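PDB 6GIO: amino acid amide racemase from Ochrobactrum anthropi, which belongs to the class-III aminotransferase family of pyridoxal-5'-phosphate-dependent proteins, has the fold type I architecture and assembles from two subunits. Local coordinates for residues Ile204-Ser209 with Val237-Val242; Leu213-Pro218 with Arg347-Ala352; Leu273-Val278 with Val301-Gly306. One frame throughout, in Å; residues are numbered along the deposited sequence.

How the contacts relate
Contacts 1 and 3 are fully buried and both reach the seven-stranded sheet of the cofactor-binding domain, yet they differ in chemistry: contact 1 combines a parallel strand pair with polar groups around pyridoxal-5'-phosphate, whereas contact 3 joins a strand's approach to a helix through apolar packing without a hydrogen bond. Their nearest atoms are about 6 Å apart. Contact 2 is only partly buried and brings in the edge strand 343-349 of the other sheet, with arginines as its main side chains. It touches contact 1 directly: both use the loop before helix 220-229, and Leu208 O lies 2.9 Å from Val214 N. Contacts 2 and 3 flank the chain's centre, their own centres about 26 Å apart.

Contact 1. Residues Ile204-Ser209 with Val237-Val242; sequences IEPILS and VDEVKV. With PLP (pyridoxal-5'-phosphate), chain G.
Ile204 and Val237 form a parallel bridge between strands 199-204 and 234-238, in the seven-stranded sheet of the fold type I architecture. The cross-strand bond, Asp238 N to Ile204 O, is 2.9 Å long with an N-H...O angle of 160°. Beyond it the chains diverge, and by Ile207 and Val242 the CA atoms are 7.3 Å apart.

Apolar side chains meet across this widening. Pro206 CD lies 3.8 Å from Val237 CG1, its CG meets Val242 CG2, and Ile207 CD1 rests on Val242 CG1. The aliphatic carbons Ser209 CB and Lys241 CG touch at 3.7 Å, while Lys241 NZ bonds to Ala51 O and forms a salt bridge with Glu397.

The polar groups line the pyridoxal-5'-phosphate pocket. Two donors grip Glu205 OE2: Ser209 OG on the syn side at 2.6 Å and Ser209 N from above the carboxylate plane. OE1 is hydrogen-bonded to Tyr139 N. Asp238 has CG opposite its backbone N (chi1 -171°), turning the carboxylate to the cofactor; Val240 N on OD1, in an Asx turn, and His140 ND1 on OD2 together restrain its rotation. OD2 stands 2.5 Å from cofactor N1, and Val240 CG1 lies 3.6 Å from cofactor C4, over the ring face.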
loop_
_atom_site.group_PDB
_atom_site.type_symbol
_atom_site.label_atom_id
_atom_site.label_comp_id
_atom_site.label_asym_id
_atom_site.label_seq_id
_atom_site.Cartn_x
_atom_site.Cartn_y
_atom_site.Cartn_z
ATOM N N ILE C 204 -18.033 -9.805 -3.405
ATOM C CA ILE C 204 -18.923 -9.378 -4.511
ATOM C C ILE C 204 -18.448 -8.066 -5.110
ATOM O O ILE C 204 -18.404 -7.039 -4.383
ATOM C CB ILE C 204 -20.360 -9.126 -4.008
ATOM C CG1 ILE C 204 -21.020 -10.406 -3.514
ATOM C CG2 ILE C 204 -21.215 -8.496 -5.096
ATOM C CD1 ILE C 204 -22.320 -10.147 -2.750
ATOM N N GLU C 205 -18.058 -8.087 -6.388
ATOM C CA GLU C 205 -18.029 -6.871 -7.178
ATOM C C GLU C 205 -19.460 -6.595 -7.713
ATOM O O GLU C 205 -20.034 -7.446 -8.404
ATOM C CB GLU C 205 -17.096 -7.015 -8.396
ATOM C CG GLU C 205 -15.621 -7.242 -8.117
ATOM C CD GLU C 205 -14.779 -7.068 -9.378
ATOM O OE1 GLU C 205 -14.117 -7.993 -9.827
ATOM O OE2 GLU C 205 -14.775 -5.986 -9.946
ATOM N N PRO C 206 -20.020 -5.407 -7.440
ATOM C CA PRO C 206 -21.371 -5.070 -7.926
ATOM C C PRO C 206 -21.448 -4.778 -9.419
ATOM O O PRO C 206 -22.519 -4.824 -9.985
ATOM C CB PRO C 206 -21.770 -3.867 -7.095
ATOM C CG PRO C 206 -20.482 -3.224 -6.688
ATOM C CD PRO C 206 -19.431 -4.311 -6.644
ATOM N N ILE C 207 -20.323 -4.493 -10.036
ATOM C CA ILE C 207 -20.134 -4.581 -11.484
ATOM C C ILE C 207 -18.803 -5.248 -11.610
ATOM O O ILE C 207 -17.855 -4.868 -10.930
ATOM C CB ILE C 207 -20.057 -3.190 -12.161
ATOM C CG1 ILE C 207 -21.370 -2.458 -11.931
ATOM C CG2 ILE C 207 -19.746 -3.340 -13.645
ATOM C CD1 ILE C 207 -21.386 -1.000 -12.319
ATOM N N LEU C 208 -18.712 -6.271 -12.437
ATOM C CA LEU C 208 -17.478 -7.009 -12.547
ATOM C C LEU C 208 -16.578 -6.160 -13.424
ATOM O O LEU C 208 -16.886 -5.982 -14.585
ATOM C CB LEU C 208 -17.746 -8.359 -13.194
ATOM C CG LEU C 208 -16.575 -9.340 -13.288
ATOM C CD1 LEU C 208 -16.418 -10.047 -11.959
ATOM C CD2 LEU C 208 -16.794 -10.326 -14.410
ATOM N N SER C 209 -15.469 -5.703 -12.862
ATOM C CA SER C 209 -14.643 -4.618 -13.413
ATOM C C SER C 209 -13.685 -5.117 -14.488
ATOM O O SER C 209 -14.023 -5.088 -15.671
ATOM C CB SER C 209 -13.849 -3.946 -12.286
ATOM O OG SER C 209 -13.073 -4.899 -11.544
ATOM N N VAL C 237 -18.838 -6.323 -0.082
ATOM C CA VAL C 237 -18.866 -5.686 -1.384
ATOM C C VAL C 237 -17.572 -4.872 -1.639
ATOM O O VAL C 237 -17.188 -4.001 -0.851
ATOM C CB VAL C 237 -20.114 -4.769 -1.556
ATOM C CG1 VAL C 237 -20.075 -4.080 -2.910
ATOM C CG2 VAL C 237 -21.403 -5.570 -1.442
ATOM N N ASP C 238 -16.930 -5.158 -2.762
ATOM C CA ASP C 238 -15.760 -4.394 -3.255
ATOM C C ASP C 238 -16.227 -3.193 -4.081
ATOM O O ASP C 238 -16.632 -3.358 -5.235
ATOM C CB ASP C 238 -14.908 -5.323 -4.121
ATOM C CG ASP C 238 -13.561 -4.709 -4.497
ATOM O OD1 ASP C 238 -13.458 -3.474 -4.506
ATOM O OD2 ASP C 238 -12.599 -5.458 -4.776
ATOM N N GLU C 239 -16.184 -1.999 -3.500
ATOM C CA GLU C 239 -16.573 -0.769 -4.186
ATOM C C GLU C 239 -15.330 -0.039 -4.726
ATOM O O GLU C 239 -15.387 1.104 -5.124
ATOM C CB GLU C 239 -17.368 0.146 -3.264
ATOM C CG GLU C 239 -18.764 -0.388 -2.869
ATOM C CD GLU C 239 -19.888 -0.054 -3.877
ATOM O OE1 GLU C 239 -19.795 1.023 -4.516
ATOM O OE2 GLU C 239 -20.875 -0.848 -4.038
ATOM N N VAL C 240 -14.209 -0.715 -4.754
ATOM C CA VAL C 240 -12.973 -0.048 -5.085
ATOM C C VAL C 240 -13.057 0.641 -6.437
ATOM O O VAL C 240 -12.609 1.792 -6.583
ATOM C CB VAL C 240 -11.781 -1.037 -5.036
ATOM C CG1 VAL C 240 -10.525 -0.400 -5.654
ATOM C CG2 VAL C 240 -11.512 -1.438 -3.598
ATOM N N LYS C 241 -13.652 -0.038 -7.415
ATOM C CA LYS C 241 -13.628 0.456 -8.805
ATOM C C LYS C 241 -14.803 1.362 -9.163
ATOM O O LYS C 241 -14.612 2.326 -9.840
ATOM C CB LYS C 241 -13.592 -0.732 -9.785
ATOM C CG LYS C 241 -13.538 -0.372 -11.271
ATOM C CD LYS C 241 -12.164 0.077 -11.673
ATOM C CE LYS C 241 -12.024 0.071 -13.177
ATOM N NZ LYS C 241 -10.687 0.574 -13.596
ATOM N N VAL C 242 -16.011 1.045 -8.722
ATOM C CA VAL C 242 -17.219 1.713 -9.215
ATOM C C VAL C 242 -17.943 2.430 -8.071
ATOM O O VAL C 242 -19.114 2.845 -8.206
ATOM C CB VAL C 242 -18.209 0.722 -9.917
ATOM C CG1 VAL C 242 -17.591 0.072 -11.147
ATOM C CG2 VAL C 242 -18.740 -0.336 -8.959
HETATM N N1 PLP G . -10.786 -4.395 -6.159
HETATM C C2 PLP G . -11.335 -3.906 -7.298
HETATM C C2A PLP G . -12.761 -4.157 -7.678
HETATM C C3 PLP G . -10.521 -3.101 -8.245
HETATM O O3 PLP G . -11.075 -2.632 -9.369
HETATM C C4 PLP G . -9.113 -2.790 -7.926
HETATM C C4A PLP G . -8.292 -1.966 -8.865
HETATM C C5 PLP G . -8.614 -3.372 -6.631
HETATM C C6 PLP G . -9.490 -4.141 -5.834
HETATM C C5A PLP G . -7.162 -3.173 -6.227
HETATM O O4P PLP G . -6.730 -1.808 -6.177
HETATM P P PLP G . -5.183 -1.425 -6.272
HETATM O O1P PLP G . -5.170 -0.054 -5.672
HETATM O O2P PLP G . -4.816 -1.435 -7.745
HETATM O O3P PLP G . -4.453 -2.447 -5.412
#

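Contact 2. Residues Leu213-Pro218 with Arg347-Ala352; sequences LVVPPP and RGRGLA
A G1 beta bulge, in which Leu213 and Val214 both face Leu208, meets the end of edge strand 343-349 through Arg347, while Val215 just beyond it packs on Gly348 and Arg349. The bulge shows in the backbone of Leu213, which has a positive phi of 47°. Across the contact Leu213 stands nearest to Gly348, with their CA atoms 6.2 Å apart.

The hydrogen bond belongs to Arg347. Its CG sits between the backbone N and the carbonyl carbon (chi1 50°), and from there the chain runs extended to NE, carrying the guanidinium up to the loop. Leu213 O lies at the edge of that group, near its plane. The bond from Arg347 NE to Leu213 O is 3.1 Å long but weak, since its N-H...O angle is only 124°. The guanidinium is held more firmly at its ends: NH2 forms a salt bridge with Asp356 and a hydrogen bond with Gly212 O, and NH1 forms a salt bridge with Asp345.

Val215 makes the van der Waals part of the contact, its two methyls on different polar groups. CG2 rests 3.8 Å from Gly348 O. CG1 lies over one face of the Arg349 guanidinium, 3.7 Å from Arg349 NH2, and the two side chains cross at about a right angle. That same NH2 is held by a salt bridge to Glu256.

On the strand side, Ala352 N bonds to Arg349 O at 2.9 Å, and a weak return bond joins Arg349 N to Ala352 O at 3.0 Å. Gly350 and Leu351 occupy the corners between them. This pattern is that of a two-residue beta hairpin closed by a type II' turn, linking strands 343-349 and 352-357.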
loop_
_atom_site.group_PDB
_atom_site.type_symbol
_atom_site.label_atom_id
_atom_site.label_comp_id
_atom_site.label_asym_id
_atom_site.label_seq_id
_atom_site.Cartn_x
_atom_site.Cartn_y
_atom_site.Cartn_z
ATOM N N LEU C 213 -16.564 -5.136 -17.233
ATOM C CA LEU C 213 -17.621 -4.187 -16.867
ATOM C C LEU C 213 -19.018 -4.795 -17.056
ATOM O O LEU C 213 -19.923 -4.240 -17.733
ATOM C CB LEU C 213 -17.414 -2.874 -17.626
ATOM C CG LEU C 213 -16.235 -2.067 -17.072
ATOM C CD1 LEU C 213 -15.604 -1.168 -18.126
ATOM C CD2 LEU C 213 -16.681 -1.257 -15.859
ATOM N N VAL C 214 -19.175 -5.961 -16.443
ATOM C CA VAL C 214 -20.397 -6.709 -16.519
ATOM C C VAL C 214 -21.368 -6.336 -15.412
ATOM O O VAL C 214 -21.074 -6.532 -14.240
ATOM C CB VAL C 214 -20.092 -8.229 -16.443
ATOM C CG1 VAL C 214 -21.374 -9.051 -16.482
ATOM C CG2 VAL C 214 -19.188 -8.635 -17.581
ATOM N N VAL C 215 -22.530 -5.815 -15.773
ATOM C CA VAL C 215 -23.581 -5.582 -14.805
ATOM C C VAL C 215 -24.384 -6.865 -14.682
ATOM O O VAL C 215 -24.921 -7.382 -15.678
ATOM C CB VAL C 215 -24.555 -4.473 -15.222
ATOM C CG1 VAL C 215 -25.632 -4.228 -14.137
ATOM C CG2 VAL C 215 -23.809 -3.178 -15.500
ATOM N N PRO C 216 -24.513 -7.382 -13.453
ATOM C CA PRO C 216 -25.255 -8.610 -13.332
ATOM C C PRO C 216 -26.725 -8.450 -13.725
ATOM O O PRO C 216 -27.226 -7.315 -13.734
ATOM C CB PRO C 216 -25.135 -8.948 -11.839
ATOM C CG PRO C 216 -25.040 -7.616 -11.183
ATOM C CD PRO C 216 -24.195 -6.797 -12.144
ATOM N N PRO C 217 -27.413 -9.583 -14.009
ATOM C CA PRO C 217 -28.856 -9.612 -14.179
ATOM C C PRO C 217 -29.529 -9.158 -12.902
ATOM O O PRO C 217 -29.063 -9.484 -11.831
ATOM C CB PRO C 217 -29.183 -11.102 -14.399
ATOM C CG PRO C 217 -27.882 -11.806 -14.546
ATOM C CD PRO C 217 -26.858 -10.940 -13.895
ATOM N N PRO C 218 -30.598 -8.380 -13.017
ATOM C CA PRO C 218 -31.293 -7.847 -11.854
ATOM C C PRO C 218 -31.649 -8.911 -10.854
ATOM O O PRO C 218 -32.049 -9.980 -11.239
ATOM C CB PRO C 218 -32.590 -7.270 -12.452
ATOM C CG PRO C 218 -32.193 -6.900 -13.840
ATOM C CD PRO C 218 -31.251 -7.980 -14.285
ATOM N N ARG C 347 -22.302 -0.957 -21.938
ATOM C CA ARG C 347 -22.944 -1.350 -20.650
ATOM C C ARG C 347 -22.240 -0.632 -19.531
ATOM O O ARG C 347 -21.200 -0.013 -19.722
ATOM C CB ARG C 347 -22.922 -2.874 -20.450
ATOM C CG ARG C 347 -21.551 -3.532 -20.656
ATOM C CD ARG C 347 -21.529 -5.029 -20.278
ATOM N NE ARG C 347 -20.188 -5.577 -20.504
ATOM C CZ ARG C 347 -19.805 -6.223 -21.603
ATOM N NH1 ARG C 347 -20.648 -6.447 -22.579
ATOM N NH2 ARG C 347 -18.566 -6.635 -21.738
ATOM N N GLY C 348 -22.824 -0.674 -18.361
ATOM C CA GLY C 348 -22.227 0.014 -17.230
ATOM C C GLY C 348 -23.276 0.683 -16.401
ATOM O O GLY C 348 -24.473 0.432 -16.576
ATOM N N ARG C 349 -22.835 1.520 -15.478
ATOM C CA ARG C 349 -23.745 2.412 -14.812
ATOM C C ARG C 349 -23.073 3.734 -14.671
ATOM O O ARG C 349 -21.883 3.784 -14.307
ATOM C CB ARG C 349 -24.133 1.918 -13.459
ATOM C CG ARG C 349 -24.756 0.568 -13.404
ATOM C CD ARG C 349 -25.315 0.426 -12.005
ATOM N NE ARG C 349 -25.930 -0.873 -11.725
ATOM C CZ ARG C 349 -27.198 -1.180 -11.956
ATOM N NH1 ARG C 349 -28.002 -0.295 -12.529
ATOM N NH2 ARG C 349 -27.671 -2.383 -11.626
ATOM N N GLY C 350 -23.837 4.803 -14.914
ATOM C CA GLY C 350 -23.351 6.153 -14.721
ATOM C C GLY C 350 -22.073 6.362 -15.509
ATOM O O GLY C 350 -22.031 6.088 -16.697
ATOM N N LEU C 351 -21.013 6.803 -14.844
ATOM C CA LEU C 351 -19.735 7.025 -15.522
ATOM C C LEU C 351 -18.741 5.839 -15.420
ATOM O O LEU C 351 -17.524 6.004 -15.554
ATOM C CB LEU C 351 -19.129 8.350 -15.048
ATOM C CG LEU C 351 -19.807 9.609 -15.632
ATOM C CD1 LEU C 351 -19.393 10.826 -14.838
ATOM C CD2 LEU C 351 -19.497 9.801 -17.119
ATOM N N ALA C 352 -19.283 4.638 -15.201
ATOM C CA ALA C 352 -18.517 3.396 -15.316
ATOM C C ALA C 352 -19.056 2.705 -16.549
ATOM O O ALA C 352 -20.099 2.068 -16.507
ATOM C CB ALA C 352 -18.686 2.522 -14.080
#

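Contact 3. Residues Leu273-Val278 with Val301-Gly306; sequences LPLSAV and VATAAG
Leu273 and Leu275 both direct their side chains at helix 300-315, with Ala302 facing the strip of chain between them. Pro274 separates the two leucines, and their backbone positions and different first torsions bring them to separate parts of the helix surface.

Leu273 has CG anti to its carbonyl carbon (chi1 -79°), and its two methyls straddle one helical turn. CD2 approaches Val301 CG1 at 3.7 Å, the side chains crossing at about a right angle, while CD1 reaches Ala305 CB at 4.1 Å. Leu275 instead places CG opposite its backbone N (chi1 171°). Its CD1 meets Thr303 CG2 at 4.1 Å, again with the side chains nearly perpendicular. Its CD2 lies against bare backbone, 3.9 Å from Gly306 CA and 3.5 Å from Ala302 O. That close approach to the helix backbone goes with the lack of a side chain on Gly306. Ala302 completes the fit, its CB lying 3.5 Å from Pro274 O.

The contact sits where the chain enters strand 276-281, the antiparallel member of the sheet whose strand order, 3-2-4-5-6-7-1, is that of fold type I proteins. Leu90 of helix 85-97 and Phe108 of strand 104-109 also touch Leu275, and Pro274 packs on Asn299 of the second subunit, so the contact adjoins the dimer interface.

No hydrogen bond crosses between the segments. Two polar atoms of the helix at this contact have partners: Ala302 O accepts from Gly306 N at 3.1 Å, and Thr303 OG1 bonds to Asn299 O of the same chain. The chemistry therefore implies that strand entry and helix are matched by shape, leucine methyls against Val301, Thr303, Ala305 and the backbone at Gly306, by van der Waals packing without directional bonds.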
loop_
_atom_site.group_PDB
_atom_site.type_symbol
_atom_site.label_atom_id
_atom_site.label_comp_id
_atom_site.label_asym_id
_atom_site.label_seq_id
_atom_site.Cartn_x
_atom_site.Cartn_y
_atom_site.Cartn_z
ATOM N N LEU C 273 -4.361 10.509 -4.487
ATOM C CA LEU C 273 -3.435 10.072 -3.452
ATOM C C LEU C 273 -3.812 8.653 -3.046
ATOM O O LEU C 273 -4.981 8.273 -3.141
ATOM C CB LEU C 273 -3.446 10.996 -2.234
ATOM C CG LEU C 273 -2.643 12.296 -2.385
ATOM C CD1 LEU C 273 -3.438 13.310 -3.179
ATOM C CD2 LEU C 273 -2.307 12.864 -1.020
ATOM N N PRO C 274 -2.836 7.863 -2.596
ATOM C CA PRO C 274 -3.116 6.478 -2.239
ATOM C C PRO C 274 -3.951 6.367 -0.977
ATOM O O PRO C 274 -3.481 6.735 0.086
ATOM C CB PRO C 274 -1.726 5.913 -1.952
ATOM C CG PRO C 274 -0.790 6.830 -2.647
ATOM C CD PRO C 274 -1.410 8.180 -2.432
ATOM N N LEU C 275 -5.166 5.866 -1.081
ATOM C CA LEU C 275 -5.976 5.643 0.120
ATOM C C LEU C 275 -7.015 4.536 -0.125
ATOM O O LEU C 275 -7.751 4.528 -1.167
ATOM C CB LEU C 275 -6.688 6.948 0.485
ATOM C CG LEU C 275 -7.776 6.990 1.574
ATOM C CD1 LEU C 275 -7.159 6.729 2.930
ATOM C CD2 LEU C 275 -8.434 8.355 1.584
ATOM N N SER C 276 -7.127 3.637 0.856
ATOM C CA SER C 276 -8.177 2.621 0.845
ATOM C C SER C 276 -8.829 2.540 2.225
ATOM O O SER C 276 -8.317 3.104 3.203
ATOM C CB SER C 276 -7.610 1.266 0.439
ATOM O OG SER C 276 -6.710 0.693 1.414
ATOM N N ALA C 277 -9.947 1.840 2.307
ATOM C CA ALA C 277 -10.598 1.628 3.595
ATOM C C ALA C 277 -11.456 0.397 3.611
ATOM O O ALA C 277 -11.950 -0.017 2.571
ATOM C CB ALA C 277 -11.409 2.826 4.013
ATOM N N VAL C 278 -11.647 -0.147 4.817
ATOM C CA VAL C 278 -12.551 -1.253 5.063
ATOM C C VAL C 278 -13.522 -0.826 6.167
ATOM O O VAL C 278 -13.131 -0.378 7.261
ATOM C CB VAL C 278 -11.804 -2.526 5.502
ATOM C CG1 VAL C 278 -12.771 -3.656 5.817
ATOM C CG2 VAL C 278 -10.841 -2.991 4.418
ATOM N N VAL C 301 -2.380 13.291 5.377
ATOM C CA VAL C 301 -2.407 13.871 4.031
ATOM C C VAL C 301 -3.395 13.144 3.117
ATOM O O VAL C 301 -4.277 13.767 2.525
ATOM C CB VAL C 301 -1.001 13.872 3.424
ATOM C CG1 VAL C 301 -1.026 14.437 2.020
ATOM C CG2 VAL C 301 -0.063 14.701 4.315
ATOM N N ALA C 302 -3.278 11.814 3.039
ATOM C CA ALA C 302 -4.122 11.008 2.205
ATOM C C ALA C 302 -5.528 11.085 2.728
ATOM O O ALA C 302 -6.439 11.214 1.917
ATOM C CB ALA C 302 -3.640 9.560 2.202
ATOM N N THR C 303 -5.709 11.030 4.067
ATOM C CA THR C 303 -7.090 11.072 4.622
ATOM C C THR C 303 -7.743 12.428 4.433
ATOM O O THR C 303 -8.943 12.487 4.167
ATOM C CB THR C 303 -7.202 10.614 6.094
ATOM O OG1 THR C 303 -6.349 11.381 6.927
ATOM C CG2 THR C 303 -6.793 9.170 6.224
ATOM N N ALA C 304 -6.969 13.516 4.528
ATOM C CA ALA C 304 -7.510 14.829 4.205
ATOM C C ALA C 304 -8.004 14.878 2.732
ATOM O O ALA C 304 -9.089 15.407 2.462
ATOM C CB ALA C 304 -6.508 15.952 4.497
ATOM N N ALA C 305 -7.214 14.340 1.784
ATOM C CA ALA C 305 -7.645 14.294 0.388
ATOM C C ALA C 305 -8.983 13.535 0.260
ATOM O O ALA C 305 -9.890 13.932 -0.465
ATOM C CB ALA C 305 -6.566 13.676 -0.492
ATOM N N GLY C 306 -9.110 12.442 0.980
ATOM C CA GLY C 306 -10.356 11.664 0.940
ATOM C C GLY C 306 -11.562 12.424 1.466
ATOM O O GLY C 306 -12.680 12.268 0.965
#